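Local coordinates for glutathione S-transferase (Sphingobium chungbukense, PDB 6M1T), which binds glutathione and, as a beta-class bacterial transferase, probably conjugates it to electrophilic compounds in detoxification, at residues S99-E104 with E144-S149; I156-M161 with G179-R184; L12-A17 with T64-I69. All coordinates share one frame; numbering follows the deposited sequence. Where two conformers were deposited one is given.

Contact 1: residues S99-E104 with E144-S149; sequences SFLGSE and EHYAGS. With GSH (glutathione), chain G.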
loop_
_atom_site.group_PDB
_atom_site.type_symbol
_atom_site.label_atom_id
_atom_site.label_comp_id
_atom_site.label_asym_id
_atom_site.label_seq_id
_atom_site.Cartn_x
_atom_site.Cartn_y
_atom_site.Cartn_z
ATOM N N SER A 99 1.957 0.299 4.215
ATOM C CA SER A 99 1.309 0.962 3.039
ATOM C C SER A 99 2.305 1.959 2.439
ATOM O O SER A 99 2.440 2.006 1.200
ATOM C CB SER A 99 -0.096 1.583 3.330
ATOM O OG SER A 99 -0.155 2.429 2.172
ATOM N N PHE A 100 3.063 2.695 3.261
ATOM C CA PHE A 100 4.066 3.637 2.744
ATOM C C PHE A 100 5.169 2.875 1.981
ATOM O O PHE A 100 5.610 3.312 0.878
ATOM C CB PHE A 100 4.700 4.456 3.870
ATOM C CG PHE A 100 5.861 5.247 3.390
ATOM C CD1 PHE A 100 5.693 6.490 2.807
ATOM C CD2 PHE A 100 7.144 4.759 3.569
ATOM C CE1 PHE A 100 6.789 7.234 2.380
ATOM C CE2 PHE A 100 8.234 5.488 3.124
ATOM C CZ PHE A 100 8.065 6.732 2.549
ATOM N N LEU A 101 5.647 1.762 2.544
ATOM C CA LEU A 101 6.737 0.999 1.896
ATOM C C LEU A 101 6.261 0.433 0.531
ATOM O O LEU A 101 7.012 0.551 -0.415
ATOM C CB LEU A 101 7.172 -0.108 2.850
ATOM C CG LEU A 101 7.906 0.401 4.099
ATOM C CD1 LEU A 101 8.207 -0.756 5.043
ATOM C CD2 LEU A 101 9.159 1.106 3.706
ATOM N N GLY A 102 5.073 -0.144 0.481
ATOM C CA GLY A 102 4.507 -0.780 -0.735
ATOM C C GLY A 102 4.070 0.227 -1.794
ATOM O O GLY A 102 4.309 -0.020 -2.986
ATOM N N SER A 103 3.492 1.342 -1.371
ATOM C CA SER A 103 2.813 2.323 -2.247
ATOM C C SER A 103 3.774 3.459 -2.620
ATOM O O SER A 103 3.640 3.998 -3.705
ATOM C CB SER A 103 1.498 2.766 -1.562
ATOM O OG SER A 103 0.808 1.527 -1.805
ATOM N N GLU A 104 4.745 3.827 -1.786
ATOM C CA GLU A 104 5.614 5.000 -2.107
ATOM C C GLU A 104 7.063 4.546 -2.373
ATOM O O GLU A 104 7.564 4.824 -3.444
ATOM C CB GLU A 104 5.591 6.006 -0.958
ATOM C CG GLU A 104 4.184 6.496 -0.621
ATOM C CD GLU A 104 3.526 7.327 -1.718
ATOM O OE1 GLU A 104 2.327 7.609 -1.604
ATOM O OE2 GLU A 104 4.189 7.660 -2.692
ATOM N N GLU A 144 15.256 2.924 17.174
ATOM C CA GLU A 144 15.949 1.683 16.731
ATOM C C GLU A 144 15.094 1.007 15.645
ATOM O O GLU A 144 15.667 0.581 14.631
ATOM C CB GLU A 144 16.229 0.745 17.911
ATOM C CG GLU A 144 17.558 0.011 17.766
ATOM C CD GLU A 144 17.876 -1.006 18.847
ATOM O OE1 GLU A 144 19.053 -1.057 19.281
ATOM O OE2 GLU A 144 16.953 -1.755 19.245
ATOM N N HIS A 145 13.777 0.951 15.870
ATOM C CA HIS A 145 12.775 0.218 15.053
ATOM C C HIS A 145 11.919 1.202 14.242
ATOM O O HIS A 145 11.576 2.302 14.747
ATOM C CB HIS A 145 11.907 -0.644 15.972
ATOM C CG HIS A 145 12.682 -1.408 16.992
ATOM N ND1 HIS A 145 13.353 -2.579 16.690
ATOM C CD2 HIS A 145 12.885 -1.183 18.309
ATOM C CE1 HIS A 145 13.933 -3.044 17.778
ATOM N NE2 HIS A 145 13.662 -2.205 18.782
ATOM N N TYR A 146 11.521 0.788 13.039
ATOM C CA TYR A 146 10.775 1.631 12.077
ATOM C C TYR A 146 9.336 1.863 12.573
ATOM O O TYR A 146 8.829 2.958 12.337
ATOM C CB TYR A 146 10.871 0.984 10.688
ATOM C CG TYR A 146 10.279 1.806 9.576
ATOM C CD1 TYR A 146 10.633 3.140 9.396
ATOM C CD2 TYR A 146 9.404 1.230 8.678
ATOM C CE1 TYR A 146 10.047 3.913 8.404
ATOM C CE2 TYR A 146 8.851 1.973 7.652
ATOM C CZ TYR A 146 9.165 3.313 7.513
ATOM O OH TYR A 146 8.606 4.010 6.482
ATOM N N ALA A 147 8.695 0.881 13.220
ATOM C CA ALA A 147 7.303 0.957 13.749
ATOM C C ALA A 147 7.232 0.500 15.221
ATOM O O ALA A 147 7.580 -0.683 15.535
ATOM C CB ALA A 147 6.367 0.133 12.884
ATOM N N GLY A 148 6.775 1.394 16.107
ATOM C CA GLY A 148 6.533 1.084 17.527
ATOM C C GLY A 148 7.809 0.696 18.260
ATOM O O GLY A 148 8.904 1.206 17.913
ATOM N N SER A 149 7.675 -0.214 19.223
ATOM C CA SER A 149 8.666 -0.463 20.299
ATOM C C SER A 149 9.697 -1.532 19.897
ATOM O O SER A 149 10.824 -1.479 20.423
ATOM C CB SER A 149 7.944 -0.830 21.566
ATOM O OG SER A 149 8.679 -0.398 22.694
HETATM N N1 GSH G . 0.086 6.251 -0.451
HETATM C CA1 GSH G . -0.682 7.444 -0.015
HETATM C C1 GSH G . -2.036 7.005 0.607
HETATM O O11 GSH G . -2.526 7.735 1.522
HETATM O O12 GSH G . -2.538 5.935 0.208
HETATM C CB1 GSH G . -0.784 8.368 -1.237
HETATM C CG1 GSH G . -1.621 9.614 -1.006
HETATM C CD1 GSH G . -1.524 10.526 -2.212
HETATM O OE1 GSH G . -0.773 10.278 -3.157
HETATM N N2 GSH G . -2.284 11.614 -2.152
HETATM C CA2 GSH G . -2.322 12.654 -3.161
HETATM C C2 GSH G . -1.537 13.887 -2.746
HETATM O O2 GSH G . -1.640 14.378 -1.620
HETATM C CB2 GSH G . -3.771 12.981 -3.500
HETATM S SG2 GSH G . -4.607 11.620 -4.342
HETATM N N3 GSH G . -0.738 14.405 -3.658
HETATM C CA3 GSH G . 0.006 15.615 -3.429
HETATM C C3 GSH G . 1.509 15.373 -3.512
HETATM O O31 GSH G . 2.246 16.361 -3.358
HETATM O O32 GSH G . 1.887 14.198 -3.753
#
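The ring of Tyr146 reaches from its loop to helix 89-108, where Leu101 and Phe100 receive it; both meetings are oblique, so no flat stack forms between the segments. Leu101 runs alongside the tyrosine in the opposite sense, with its CD1 3.8 Å from CE2 of Tyr146 and its CG and CD2 only slightly farther from the same carbon. The phenol end crosses Phe100 at about a right angle, leaving OH of Tyr146 3.3 Å from CD2 of Phe100 and 3.7 Å from CE2. The Phe100 ring also meets the ring of His132 on helix 119-139, the two planes lying about 75° apart.

With CG anti to the backbone nitrogen (chi1 -174°), Tyr146 carries its ring to Leu101 and Phe100 on helix 89-108, while its backbone N is tied to Asp155 OD1. Its hydroxyl is buried with no hydrogen-bonding partner in the model, so the side chain is held by packing. Were Leu101 an alanine, the branch along CE2 of Tyr146 would be gone, which would probably open a gap and leave the phenol ring freer to shift.

On the same helix, 89-108, the polar work is done by Glu104. Its chain bends at chi2 (-66°), and OE1 accepts a hydrogen bond from N1 of the chain G glutathione at 2.9 Å, while OE2 makes a salt bridge to Lys107 of the second subunit. Arg35, Lys51 and Asn66 of that subunit bind the same glutathione, so Glu104 completes a site lying mostly in the neighbour. Here the helical C-terminal domain of a dimeric glutathione transferase packs its interhelical loop against the long helix that contributes to the glutathione site across the dimer interface.

Contact 2: residues I156-M161 with G179-R184; sequences IYLFVM and GAYCGR. With CYS (cysteine), chain D.
This is apolar helix-to-helix packing inside the C-terminal domain, joining helix 153-162 to helix 176-186 through two pairs of side chains, Leu158 with Tyr181 and Phe159 with Cys182. The backbones come nearest at the second pair, with the CA atoms of Phe159 and Cys182 6.1 Å apart. Phe159, its CG anti to the backbone nitrogen (chi1 173°), presents a ring edge to the other helix: CE1 lies 3.5 Å from Cys182 O, which sits near the ring plane, and CA of Cys182 is at that edge too. The sulfur stands obliquely to the same ring, SG being 5.2 Å from the Phe159 centroid and 60° off the ring normal, a cysteine sulfur-aromatic contact.

Both helices belong to the all-helical bundle that follows the thioredoxin-like domain in glutathione transferases, and Tyr157, on another side of helix 153-162, lines the glutathione pocket.

Cys182 is also modified: its SG is bonded to the SG of a separate cysteine molecule at 2.1 Å, a mixed disulfide.

The other pair, Leu158 with Tyr181, is mainly apolar: CD2 of Leu158 meets CE2 of Tyr181 at 3.7 Å, obliquely to the ring. Beyond it the phenol OH hydrogen-bonds to Asp155 OD1, near the start of helix 153-162, which fixes the tyrosine at its polar tip as well as along its ring.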
loop_
_atom_site.group_PDB
_atom_site.type_symbol
_atom_site.label_atom_id
_atom_site.label_comp_id
_atom_site.label_asym_id
_atom_site.label_seq_id
_atom_site.Cartn_x
_atom_site.Cartn_y
_atom_site.Cartn_z
ATOM N N ILE A 156 11.417 -5.643 8.648
ATOM C CA ILE A 156 11.803 -6.692 7.663
ATOM C C ILE A 156 11.599 -6.130 6.246
ATOM O O ILE A 156 12.457 -6.249 5.402
ATOM C CB ILE A 156 11.015 -7.982 7.882
ATOM C CG1 ILE A 156 11.340 -8.653 9.233
ATOM C CG2 ILE A 156 11.333 -8.893 6.688
ATOM C CD1 ILE A 156 10.428 -9.845 9.546
ATOM N N TYR A 157 10.456 -5.532 6.000
ATOM C CA TYR A 157 10.081 -5.014 4.658
ATOM C C TYR A 157 11.020 -3.877 4.233
ATOM O O TYR A 157 11.580 -3.918 3.125
ATOM C CB TYR A 157 8.642 -4.568 4.762
ATOM C CG TYR A 157 7.895 -4.364 3.474
ATOM C CD1 TYR A 157 8.256 -4.969 2.279
ATOM C CD2 TYR A 157 6.718 -3.640 3.523
ATOM C CE1 TYR A 157 7.494 -4.774 1.126
ATOM C CE2 TYR A 157 5.932 -3.467 2.401
ATOM C CZ TYR A 157 6.310 -4.043 1.206
ATOM O OH TYR A 157 5.526 -3.800 0.103
ATOM N N LEU A 158 11.293 -2.925 5.147
ATOM C CA LEU A 158 12.204 -1.795 4.859
ATOM C C LEU A 158 13.586 -2.363 4.575
ATOM O O LEU A 158 14.186 -1.951 3.571
ATOM C CB LEU A 158 12.251 -0.796 6.017
ATOM C CG LEU A 158 13.238 0.360 5.865
ATOM C CD1 LEU A 158 12.998 1.142 4.562
ATOM C CD2 LEU A 158 13.157 1.273 7.093
ATOM N N PHE A 159 14.065 -3.262 5.452
ATOM C CA PHE A 159 15.414 -3.877 5.302
ATOM C C PHE A 159 15.587 -4.440 3.894
ATOM O O PHE A 159 16.572 -4.177 3.242
ATOM C CB PHE A 159 15.583 -5.010 6.303
ATOM C CG PHE A 159 16.838 -5.801 6.120
ATOM C CD1 PHE A 159 18.031 -5.306 6.617
ATOM C CD2 PHE A 159 16.807 -7.078 5.568
ATOM C CE1 PHE A 159 19.199 -6.048 6.534
ATOM C CE2 PHE A 159 17.978 -7.820 5.486
ATOM C CZ PHE A 159 19.173 -7.291 5.939
ATOM N N VAL A 160 14.575 -5.167 3.393
ATOM C CA VAL A 160 14.665 -5.788 2.044
ATOM C C VAL A 160 14.862 -4.709 0.974
ATOM O O VAL A 160 15.781 -4.832 0.161
ATOM C CB VAL A 160 13.485 -6.724 1.743
ATOM C CG1 VAL A 160 13.467 -7.119 0.273
ATOM C CG2 VAL A 160 13.531 -7.929 2.644
ATOM N N MET A 161 14.052 -3.666 0.962
ATOM C CA MET A 161 14.149 -2.568 -0.021
ATOM C C MET A 161 15.447 -1.753 0.153
ATOM O O MET A 161 15.917 -1.247 -0.836
ATOM C CB MET A 161 12.905 -1.675 0.101
ATOM C CG MET A 161 11.621 -2.463 -0.172
ATOM S SD MET A 161 10.204 -1.300 -0.322
ATOM C CE MET A 161 8.956 -2.157 0.613
ATOM N N GLY A 179 22.496 2.398 7.179
ATOM C CA GLY A 179 23.654 1.487 7.295
ATOM C C GLY A 179 23.648 0.696 8.593
ATOM O O GLY A 179 23.684 -0.551 8.548
ATOM N N ALA A 180 23.619 1.369 9.738
ATOM C CA ALA A 180 23.661 0.710 11.067
ATOM C C ALA A 180 22.419 -0.169 11.264
ATOM O O ALA A 180 22.508 -1.256 11.868
ATOM C CB ALA A 180 23.748 1.767 12.140
ATOM N N TYR A 181 21.263 0.359 10.862
ATOM C CA TYR A 181 19.945 -0.314 10.951
ATOM C C TYR A 181 20.066 -1.648 10.210
ATOM O O TYR A 181 19.662 -2.659 10.796
ATOM C CB TYR A 181 18.865 0.629 10.406
ATOM C CG TYR A 181 17.470 0.091 10.273
ATOM C CD1 TYR A 181 16.641 0.029 11.372
ATOM C CD2 TYR A 181 16.974 -0.306 9.035
ATOM C CE1 TYR A 181 15.345 -0.425 11.267
ATOM C CE2 TYR A 181 15.665 -0.731 8.903
ATOM C CZ TYR A 181 14.861 -0.806 10.018
ATOM O OH TYR A 181 13.572 -1.208 9.938
ATOM N N CYS A 182 20.648 -1.640 9.017
ATOM C CA CYS A 182 20.748 -2.841 8.137
ATOM C C CYS A 182 21.785 -3.779 8.760
ATOM O O CYS A 182 21.508 -4.980 8.932
ATOM C CB CYS A 182 21.201 -2.500 6.723
ATOM S SG CYS A 182 19.889 -1.758 5.708
ATOM N N GLY A 183 22.908 -3.194 9.171
ATOM C CA GLY A 183 23.895 -3.838 10.063
ATOM C C GLY A 183 23.289 -4.671 11.169
ATOM O O GLY A 183 23.621 -5.868 11.231
ATOM N N ARG A 184 22.470 -4.079 12.039
ATOM C CA ARG A 184 21.847 -4.796 13.179
ATOM C C ARG A 184 20.925 -5.888 12.632
ATOM O O ARG A 184 20.965 -7.019 13.123
ATOM C CB ARG A 184 21.090 -3.830 14.094
ATOM C CG ARG A 184 21.996 -2.813 14.781
ATOM C CD ARG A 184 21.300 -1.955 15.820
ATOM N NE ARG A 184 20.047 -1.335 15.389
ATOM C CZ ARG A 184 19.932 -0.161 14.764
ATOM N NH1 ARG A 184 21.002 0.539 14.436
ATOM N NH2 ARG A 184 18.736 0.300 14.449
HETATM N N CYS D . 24.026 -2.314 2.404
HETATM C CA CYS D . 23.458 -1.455 3.488
HETATM C C CYS D . 24.014 -1.896 4.851
HETATM O O CYS D . 24.092 -3.131 5.076
HETATM C CB CYS D . 21.933 -1.501 3.447
HETATM S SG CYS D . 21.093 -0.435 4.657
#

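Contact 3: residues L12-A17 with T64-I69; sequences LAPHIA and TENPAI. With GSH (glutathione), chain C.
Apolar packing comes first: Pro14 CB meets Ile69 CG2 at 3.6 Å, joining the first turns of helix 12-21 and helix 66-75. Ile69 has CG2 anti to its backbone nitrogen, which sets that methyl against the proline ring.

Between polar and apolar groups, Asn66 crosses Pro14 at about a right angle and sets OD1 3.1 Å from CD and 3.4 Å from CG of the ring. That carbonyl oxygen is buried without a hydrogen-bonding partner in the model, whereas ND2 of the same amide bonds to Cys10 O and so steadies the side chain beside a glutathione-binding residue.

The hydrogen bonds go to the chain C glutathione. Asn66 N donates to carboxylate oxygen O12 at 3.0 Å (148° at the hydrogen) and weakly to O11, while N1 of the ligand donates to Glu65 OE2 at 2.8 Å. Glu65 is the N-cap of helix 66-75 and Asn66 its first residue, so the ligand carboxylate bound by Asn66 N lies at the helix start, whose dipole would probably stabilise the negative charge. Such a helix start, gripping the gamma-glutamyl end of glutathione and packed on the first helix, is characteristic of the thioredoxin-fold G-site of glutathione transferases.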
loop_
_atom_site.group_PDB
_atom_site.type_symbol
_atom_site.label_atom_id
_atom_site.label_comp_id
_atom_site.label_asym_id
_atom_site.label_seq_id
_atom_site.Cartn_x
_atom_site.Cartn_y
_atom_site.Cartn_z
ATOM N N LEU A 12 11.463 -11.539 -0.506
ATOM C CA LEU A 12 12.416 -11.811 0.614
ATOM C C LEU A 12 11.776 -11.415 1.950
ATOM O O LEU A 12 12.067 -12.050 2.952
ATOM C CB LEU A 12 13.729 -11.096 0.323
ATOM C CG LEU A 12 14.850 -11.240 1.348
ATOM C CD1 LEU A 12 15.272 -12.695 1.556
ATOM C CD2 LEU A 12 16.030 -10.417 0.889
ATOM N N ALA A 13 10.894 -10.406 1.985
ATOM C CA ALA A 13 10.351 -9.896 3.255
ATOM C C ALA A 13 9.530 -10.976 3.965
ATOM O O ALA A 13 9.869 -11.363 5.105
ATOM C CB ALA A 13 9.582 -8.612 3.064
ATOM N N PRO A 14 8.490 -11.552 3.323
ATOM C CA PRO A 14 7.763 -12.647 3.943
ATOM C C PRO A 14 8.644 -13.894 4.149
ATOM O O PRO A 14 8.382 -14.643 5.114
ATOM C CB PRO A 14 6.529 -12.876 3.045
ATOM C CG PRO A 14 6.891 -12.197 1.770
ATOM C CD PRO A 14 7.836 -11.055 2.109
ATOM N N HIS A 15 9.641 -14.118 3.291
ATOM C CA HIS A 15 10.635 -15.217 3.509
ATOM C C HIS A 15 11.275 -15.044 4.897
ATOM O O HIS A 15 11.277 -16.015 5.705
ATOM C CB HIS A 15 11.681 -15.225 2.380
ATOM C CG HIS A 15 12.527 -16.454 2.321
ATOM N ND1 HIS A 15 13.446 -16.670 1.304
ATOM C CD2 HIS A 15 12.550 -17.553 3.094
ATOM C CE1 HIS A 15 14.072 -17.828 1.521
ATOM N NE2 HIS A 15 13.502 -18.412 2.587
ATOM N N ILE A 16 11.836 -13.881 5.168
ATOM C CA ILE A 16 12.457 -13.579 6.497
ATOM C C ILE A 16 11.408 -13.750 7.621
ATOM O O ILE A 16 11.715 -14.359 8.643
ATOM C CB ILE A 16 13.099 -12.189 6.488
ATOM C CG1 ILE A 16 14.324 -12.183 5.582
ATOM C CG2 ILE A 16 13.417 -11.734 7.913
ATOM C CD1 ILE A 16 14.823 -10.827 5.165
ATOM N N ALA A 17 10.199 -13.225 7.446
ATOM C CA ALA A 17 9.120 -13.239 8.463
ATOM C C ALA A 17 8.751 -14.675 8.859
ATOM O O ALA A 17 8.526 -14.939 10.051
ATOM C CB ALA A 17 7.909 -12.449 7.961
ATOM N N THR A 64 -2.202 -12.341 -1.595
ATOM C CA THR A 64 -1.222 -11.493 -2.314
ATOM C C THR A 64 -1.071 -10.162 -1.580
ATOM O O THR A 64 -1.914 -9.864 -0.708
ATOM C CB THR A 64 -1.604 -11.252 -3.778
ATOM O OG1 THR A 64 -2.875 -10.618 -3.774
ATOM C CG2 THR A 64 -1.692 -12.511 -4.607
ATOM N N GLU A 65 -0.046 -9.398 -1.961
ATOM C CA GLU A 65 0.299 -8.070 -1.393
ATOM C C GLU A 65 1.066 -8.266 -0.088
ATOM O O GLU A 65 0.497 -8.790 0.905
ATOM C CB GLU A 65 -0.941 -7.187 -1.172
ATOM C CG GLU A 65 -1.781 -6.953 -2.421
ATOM C CD GLU A 65 -1.130 -6.101 -3.484
ATOM O OE1 GLU A 65 -1.458 -6.326 -4.674
ATOM O OE2 GLU A 65 -0.314 -5.184 -3.127
ATOM N N ASN A 66 2.288 -7.757 -0.074
ATOM C CA ASN A 66 3.217 -7.815 1.086
ATOM C C ASN A 66 2.517 -7.385 2.366
ATOM O O ASN A 66 2.602 -8.090 3.375
ATOM C CB ASN A 66 4.501 -7.047 0.793
ATOM C CG ASN A 66 5.648 -8.011 0.588
ATOM O OD1 ASN A 66 5.677 -9.059 1.228
ATOM N ND2 ASN A 66 6.541 -7.699 -0.311
ATOM N N PRO A 67 1.845 -6.219 2.393
ATOM C CA PRO A 67 1.214 -5.767 3.635
ATOM C C PRO A 67 0.253 -6.788 4.266
ATOM O O PRO A 67 0.295 -7.005 5.522
ATOM C CB PRO A 67 0.512 -4.476 3.179
ATOM C CG PRO A 67 1.376 -3.951 2.075
ATOM C CD PRO A 67 1.784 -5.205 1.313
ATOM N N ALA A 68 -0.580 -7.456 3.455
ATOM C CA ALA A 68 -1.511 -8.498 3.935
ATOM C C ALA A 68 -0.745 -9.765 4.342
ATOM O O ALA A 68 -1.047 -10.342 5.384
ATOM C CB ALA A 68 -2.536 -8.785 2.871
ATOM N N ILE A 69 0.219 -10.195 3.529
ATOM C CA ILE A 69 0.996 -11.440 3.758
ATOM C C ILE A 69 1.770 -11.293 5.050
ATOM O O ILE A 69 1.725 -12.209 5.843
ATOM C CB ILE A 69 1.900 -11.756 2.548
ATOM C CG1 ILE A 69 1.016 -12.147 1.364
ATOM C CG2 ILE A 69 2.910 -12.845 2.894
ATOM C CD1 ILE A 69 1.709 -12.240 0.029
HETATM N N1 GSH C . 2.028 -4.441 -4.538
HETATM C CA1 GSH C . 2.693 -5.755 -4.571
HETATM C C1 GSH C . 3.044 -6.201 -3.145
HETATM O O11 GSH C . 3.181 -5.297 -2.310
HETATM O O12 GSH C . 3.168 -7.457 -2.943
HETATM C CB1 GSH C . 3.948 -5.622 -5.439
HETATM C CG1 GSH C . 4.568 -6.930 -5.850
HETATM C CD1 GSH C . 5.669 -6.679 -6.877
HETATM O OE1 GSH C . 5.726 -5.651 -7.565
HETATM N N2 GSH C . 6.539 -7.668 -7.030
HETATM C CA2 GSH C . 7.623 -7.701 -7.991
HETATM C C2 GSH C . 7.297 -8.592 -9.178
HETATM O O2 GSH C . 6.845 -9.722 -8.992
HETATM C CB2 GSH C . 8.935 -8.141 -7.345
HETATM S SG2 GSH C . 9.660 -6.892 -6.236
HETATM N N3 GSH C . 7.451 -8.051 -10.373
HETATM C CA3 GSH C . 7.218 -8.784 -11.593
HETATM C C3 GSH C . 6.236 -8.075 -12.531
HETATM O O31 GSH C . 5.601 -7.102 -12.078
HETATM O O32 GSH C . 6.115 -8.539 -13.685
#

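How the contacts relate
All three contacts are buried and share no helix: contacts 1 and 2 lie in the helical C-terminal domain, while contact 3, nearest the chain centre, joins two helices of the N-terminal domain. The first two adjoin: Tyr157 and Met161 pack against 99-104, and Arg184 makes a weak hydrogen bond to Glu144 O. Contact 2 also reaches contact 3 across the domain boundary, through Ile156 and Val160 on Ala13 and Tyr157 on Asn66. Contacts 1 and 3 do not touch, yet both meet the second subunit and bind a glutathione, contact 1 through the carboxylate of Glu104, contact 3 through a helix start together with the carboxylate of Glu65. Contact 2 touches no other protein chain and carries a disulfide instead.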